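PDB 5GT5: pectate lyase from Paenibacillus sp. 0602, which cleaves polygalacturonate by elimination and probably also partly methylated pectin, acting within the chain and with calcium as cofactor. Local coordinates for residues 60-74 against 85-97. The protein carries 1 engineered substitution. Residues are numbered along the deposited sequence; the frame is centred on the assembly and turned at random.
Sequences LGWNEIPSAAQTSPF and VLKQTGVSKITVD
I94 lies over one face of the F74 ring, its CG1 making a CH-pi contact 3.8 Å from the ring centroid, while S92 OG sits at the ring edge. The same hydroxyl reaches the edge of the W62 indole, whose one face carries Q70 NE2, offset toward the rim. With CG anti to its carbonyl carbon (chi1 -77°), F74 runs alongside I94; L60 CD1 meets I94 CD1 at 3.8 Å, the two chains crossing at about a right angle. Serine suits its place between the aromatics because OG, small and polar, donates to L60 O at 2.7 Å in the carbonyl plane. Beyond the helix, G90 takes positive phi, and a side chain there would strike N63 N, which donates to T89 O (2.8 Å) from above the carbonyl plane. E64 lies beside T89, OE1 3.4 Å from T89 CG2, while OE2 accepts from G61 N through its anti lone pair and is also hydrogen-bonded to H114 ND1. With an alanine in place of E64, G61 N and H114 would probably lose their shared carboxylate. T95 N donates a nearly straight hydrogen bond to P73 O (2.9 Å, 165°), next to the antiparallel non-hydrogen-bonded pair F74–I94. S92 and T95 thus tie both loop ends to strand 92-97 of the parallel beta-helix, L60 O satisfying the buried serine hydroxyl among the rings.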
loop_
_atom_site.group_PDB
_atom_site.type_symbol
_atom_site.label_atom_id
_atom_site.label_comp_id
_atom_site.label_asym_id
_atom_site.label_seq_id
_atom_site.Cartn_x
_atom_site.Cartn_y
_atom_site.Cartn_z
ATOM N N LEU A 60 28.047 -14.043 1.399
ATOM C CA LEU A 60 26.860 -14.641 1.995
ATOM C C LEU A 60 26.483 -16.019 1.432
ATOM O O LEU A 60 25.357 -16.487 1.585
ATOM C CB LEU A 60 25.676 -13.654 1.880
ATOM C CG LEU A 60 25.889 -12.297 2.540
ATOM C CD1 LEU A 60 24.689 -11.394 2.277
ATOM C CD2 LEU A 60 26.124 -12.469 4.055
ATOM N N GLY A 61 27.434 -16.685 0.779
ATOM C CA GLY A 61 27.155 -18.024 0.271
ATOM C C GLY A 61 26.909 -19.047 1.365
ATOM O O GLY A 61 27.500 -18.961 2.450
ATOM N N TRP A 62 26.055 -20.022 1.073
ATOM C CA TRP A 62 25.599 -20.983 2.086
ATOM C C TRP A 62 26.747 -21.764 2.736
ATOM O O TRP A 62 26.667 -22.073 3.923
ATOM C CB TRP A 62 24.591 -21.929 1.457
ATOM C CG TRP A 62 23.942 -22.854 2.403
ATOM C CD1 TRP A 62 24.186 -24.187 2.525
ATOM C CD2 TRP A 62 22.924 -22.535 3.351
ATOM N NE1 TRP A 62 23.361 -24.725 3.491
ATOM C CE2 TRP A 62 22.584 -23.720 4.015
ATOM C CE3 TRP A 62 22.261 -21.347 3.710
ATOM C CZ2 TRP A 62 21.616 -23.764 5.023
ATOM C CZ3 TRP A 62 21.301 -21.395 4.692
ATOM C CH2 TRP A 62 20.984 -22.596 5.339
ATOM N N ASN A 63 27.810 -22.060 1.980
ATOM C CA ASN A 63 28.966 -22.786 2.533
ATOM C C ASN A 63 30.036 -21.938 3.212
ATOM O O ASN A 63 30.958 -22.489 3.823
ATOM C CB ASN A 63 29.646 -23.620 1.437
ATOM C CG ASN A 63 28.705 -24.584 0.780
ATOM O OD1 ASN A 63 27.799 -25.125 1.424
ATOM N ND2 ASN A 63 28.910 -24.824 -0.515
ATOM N N GLU A 64 29.961 -20.617 3.115
ATOM C CA GLU A 64 30.974 -19.773 3.718
ATOM C C GLU A 64 30.509 -19.024 4.948
ATOM O O GLU A 64 31.327 -18.456 5.679
ATOM C CB GLU A 64 31.557 -18.783 2.699
ATOM C CG GLU A 64 30.509 -17.833 2.110
ATOM C CD GLU A 64 31.057 -16.906 1.048
ATOM O OE1 GLU A 64 32.301 -16.826 0.856
ATOM O OE2 GLU A 64 30.197 -16.236 0.387
ATOM N N ILE A 65 29.203 -18.951 5.143
ATOM C CA ILE A 65 28.668 -18.221 6.289
ATOM C C ILE A 65 28.791 -19.034 7.567
ATOM O O ILE A 65 28.922 -20.258 7.517
ATOM C CB ILE A 65 27.202 -17.768 6.055
ATOM C CG1 ILE A 65 26.280 -18.978 5.895
ATOM C CG2 ILE A 65 27.173 -16.830 4.848
ATOM C CD1 ILE A 65 24.778 -18.662 5.600
ATOM N N PRO A 66 28.752 -18.351 8.723
ATOM C CA PRO A 66 28.808 -19.120 9.971
ATOM C C PRO A 66 27.623 -20.058 10.109
ATOM O O PRO A 66 26.534 -19.759 9.590
ATOM C CB PRO A 66 28.771 -18.034 11.058
ATOM C CG PRO A 66 29.284 -16.827 10.414
ATOM C CD PRO A 66 28.857 -16.902 8.957
ATOM N N SER A 67 27.808 -21.175 10.809
ATOM C CA SER A 67 26.714 -22.109 11.057
ATOM C C SER A 67 25.506 -21.419 11.678
ATOM O O SER A 67 24.379 -21.754 11.361
ATOM C CB SER A 67 27.152 -23.264 11.971
ATOM O OG SER A 67 28.260 -23.964 11.435
ATOM N N ALA A 68 25.747 -20.433 12.540
ATOM C CA ALA A 68 24.654 -19.725 13.207
ATOM C C ALA A 68 23.795 -18.926 12.223
ATOM O O ALA A 68 22.653 -18.551 12.532
ATOM C CB ALA A 68 25.192 -18.824 14.267
ATOM N N ALA A 69 24.342 -18.649 11.046
ATOM C CA ALA A 69 23.580 -17.907 10.030
ATOM C C ALA A 69 22.792 -18.842 9.126
ATOM O O ALA A 69 21.985 -18.382 8.323
ATOM C CB ALA A 69 24.534 -17.028 9.185
ATOM N N GLN A 70 23.004 -20.150 9.235
ATOM C CA GLN A 70 22.336 -21.109 8.364
ATOM C C GLN A 70 20.936 -21.437 8.868
ATOM O O GLN A 70 20.632 -22.586 9.197
ATOM C CB GLN A 70 23.170 -22.384 8.165
ATOM C CG GLN A 70 24.448 -22.169 7.349
ATOM C CD GLN A 70 25.207 -23.459 7.183
ATOM O OE1 GLN A 70 25.493 -24.138 8.168
ATOM N NE2 GLN A 70 25.505 -23.828 5.948
ATOM N N THR A 71 20.075 -20.422 8.883
ATOM C CA THR A 71 18.732 -20.583 9.394
ATOM C C THR A 71 17.923 -19.419 8.849
ATOM O O THR A 71 18.518 -18.403 8.513
ATOM C CB THR A 71 18.752 -20.581 10.977
ATOM O OG1 THR A 71 17.460 -20.944 11.465
ATOM C CG2 THR A 71 19.201 -19.230 11.557
ATOM N N SER A 72 16.601 -19.555 8.781
ATOM C CA SER A 72 15.754 -18.446 8.324
ATOM C C SER A 72 16.182 -17.174 9.025
ATOM O O SER A 72 16.379 -17.163 10.252
ATOM C CB SER A 72 14.269 -18.705 8.579
ATOM O OG SER A 72 13.878 -19.930 8.001
ATOM N N PRO A 73 16.343 -16.076 8.274
ATOM C CA PRO A 73 15.897 -15.854 6.882
ATOM C C PRO A 73 16.829 -16.343 5.779
ATOM O O PRO A 73 16.520 -16.059 4.622
ATOM C CB PRO A 73 15.828 -14.331 6.802
ATOM C CG PRO A 73 16.974 -13.883 7.697
ATOM C CD PRO A 73 16.950 -14.870 8.865
ATOM N N PHE A 74 17.943 -16.997 6.099
ATOM C CA PHE A 74 18.805 -17.619 5.079
ATOM C C PHE A 74 18.369 -19.033 4.762
ATOM O O PHE A 74 17.983 -19.789 5.663
ATOM C CB PHE A 74 20.242 -17.743 5.585
ATOM C CG PHE A 74 21.048 -16.466 5.556
ATOM C CD1 PHE A 74 20.769 -15.418 6.444
ATOM C CD2 PHE A 74 22.158 -16.349 4.712
ATOM C CE1 PHE A 74 21.541 -14.251 6.445
ATOM C CE2 PHE A 74 22.944 -15.182 4.702
ATOM C CZ PHE A 74 22.657 -14.142 5.577
ATOM N N VAL A 85 34.323 -20.459 -8.087
ATOM C CA VAL A 85 34.232 -19.773 -6.804
ATOM C C VAL A 85 32.946 -20.173 -6.103
ATOM O O VAL A 85 32.956 -20.496 -4.924
ATOM C CB VAL A 85 34.313 -18.255 -6.975
ATOM C CG1 VAL A 85 34.016 -17.539 -5.666
ATOM C CG2 VAL A 85 35.697 -17.842 -7.501
ATOM N N LEU A 86 31.834 -20.141 -6.832
ATOM C CA LEU A 86 30.535 -20.405 -6.232
ATOM C C LEU A 86 30.391 -21.854 -5.798
ATOM O O LEU A 86 29.641 -22.150 -4.864
ATOM C CB LEU A 86 29.407 -19.968 -7.184
ATOM C CG LEU A 86 29.409 -18.488 -7.559
ATOM C CD1 LEU A 86 28.194 -18.194 -8.449
ATOM C CD2 LEU A 86 29.318 -17.645 -6.295
ATOM N N LYS A 87 31.091 -22.771 -6.474
ATOM C CA LYS A 87 31.072 -24.165 -6.037
ATOM C C LYS A 87 31.652 -24.315 -4.629
ATOM O O LYS A 87 31.231 -25.205 -3.874
ATOM C CB LYS A 87 31.811 -25.066 -7.035
ATOM C CG LYS A 87 31.012 -25.258 -8.289
ATOM C CD LYS A 87 31.741 -25.975 -9.427
ATOM C CE LYS A 87 31.813 -27.459 -9.174
ATOM N NZ LYS A 87 32.332 -28.211 -10.368
ATOM N N GLN A 88 32.600 -23.446 -4.275
ATOM C CA GLN A 88 33.157 -23.400 -2.925
ATOM C C GLN A 88 32.279 -22.629 -1.958
ATOM O O GLN A 88 31.986 -23.117 -0.871
ATOM C CB GLN A 88 34.547 -22.781 -2.951
ATOM C CG GLN A 88 35.559 -23.569 -3.767
ATOM C CD GLN A 88 36.883 -22.827 -3.887
ATOM O OE1 GLN A 88 37.475 -22.430 -2.877
ATOM N NE2 GLN A 88 37.347 -22.624 -5.120
ATOM N N THR A 89 31.876 -21.419 -2.340
ATOM C CA THR A 89 31.148 -20.563 -1.410
ATOM C C THR A 89 29.701 -20.961 -1.170
ATOM O O THR A 89 29.142 -20.649 -0.107
ATOM C CB THR A 89 31.134 -19.107 -1.870
ATOM O OG1 THR A 89 30.423 -19.013 -3.118
ATOM C CG2 THR A 89 32.523 -18.592 -2.048
ATOM N N GLY A 90 29.093 -21.613 -2.158
ATOM C CA GLY A 90 27.663 -21.837 -2.177
ATOM C C GLY A 90 26.959 -20.521 -2.449
ATOM O O GLY A 90 27.584 -19.463 -2.605
ATOM N N VAL A 91 25.640 -20.602 -2.492
ATOM C CA VAL A 91 24.778 -19.453 -2.783
ATOM C C VAL A 91 23.577 -19.558 -1.846
ATOM O O VAL A 91 22.983 -20.622 -1.696
ATOM C CB VAL A 91 24.324 -19.466 -4.267
ATOM C CG1 VAL A 91 23.326 -18.368 -4.546
ATOM C CG2 VAL A 91 25.533 -19.331 -5.206
ATOM N N SER A 92 23.233 -18.451 -1.210
ATOM C CA SER A 92 22.079 -18.408 -0.308
ATOM C C SER A 92 20.924 -17.648 -0.918
ATOM O O SER A 92 21.091 -16.878 -1.886
ATOM C CB SER A 92 22.453 -17.709 0.998
ATOM O OG SER A 92 23.478 -18.427 1.696
ATOM N N LYS A 93 19.739 -17.892 -0.371
ATOM C CA LYS A 93 18.573 -17.052 -0.619
ATOM C C LYS A 93 18.143 -16.473 0.717
ATOM O O LYS A 93 17.913 -17.214 1.671
ATOM C CB LYS A 93 17.420 -17.849 -1.222
ATOM C CG LYS A 93 16.240 -16.952 -1.530
ATOM C CD LYS A 93 15.037 -17.726 -2.047
ATOM C CE LYS A 93 15.200 -18.020 -3.510
ATOM N NZ LYS A 93 13.971 -18.686 -4.061
ATOM N N ILE A 94 18.060 -15.144 0.785
ATOM C CA ILE A 94 17.710 -14.447 2.024
ATOM C C ILE A 94 16.336 -13.850 1.846
ATOM O O ILE A 94 16.124 -13.019 0.956
ATOM C CB ILE A 94 18.722 -13.350 2.338
ATOM C CG1 ILE A 94 20.151 -13.931 2.434
ATOM C CG2 ILE A 94 18.308 -12.661 3.616
ATOM C CD1 ILE A 94 21.254 -12.920 2.337
ATOM N N THR A 95 15.381 -14.319 2.654
ATOM C CA THR A 95 13.990 -13.906 2.493
ATOM C C THR A 95 13.568 -12.932 3.584
ATOM O O THR A 95 13.466 -13.324 4.762
ATOM C CB THR A 95 13.031 -15.110 2.485
ATOM O OG1 THR A 95 13.379 -15.966 1.393
ATOM C CG2 THR A 95 11.598 -14.649 2.270
ATOM N N VAL A 96 13.289 -11.697 3.172
ATOM C CA VAL A 96 12.778 -10.645 4.033
ATOM C C VAL A 96 11.275 -10.739 3.970
ATOM O O VAL A 96 10.678 -10.413 2.923
ATOM C CB VAL A 96 13.246 -9.278 3.486
ATOM C CG1 VAL A 96 12.680 -8.121 4.271
ATOM C CG2 VAL A 96 14.792 -9.200 3.489
ATOM N N ASP A 97 10.658 -11.188 5.068
ATOM C CA ASP A 97 9.255 -11.603 5.065
ATOM C C ASP A 97 8.472 -10.852 6.137
ATOM O O ASP A 97 8.861 -10.825 7.308
ATOM C CB ASP A 97 9.178 -13.116 5.353
ATOM C CG ASP A 97 7.789 -13.713 5.140
ATOM O OD1 ASP A 97 6.814 -12.985 4.876
ATOM O OD2 ASP A 97 7.683 -14.954 5.246
#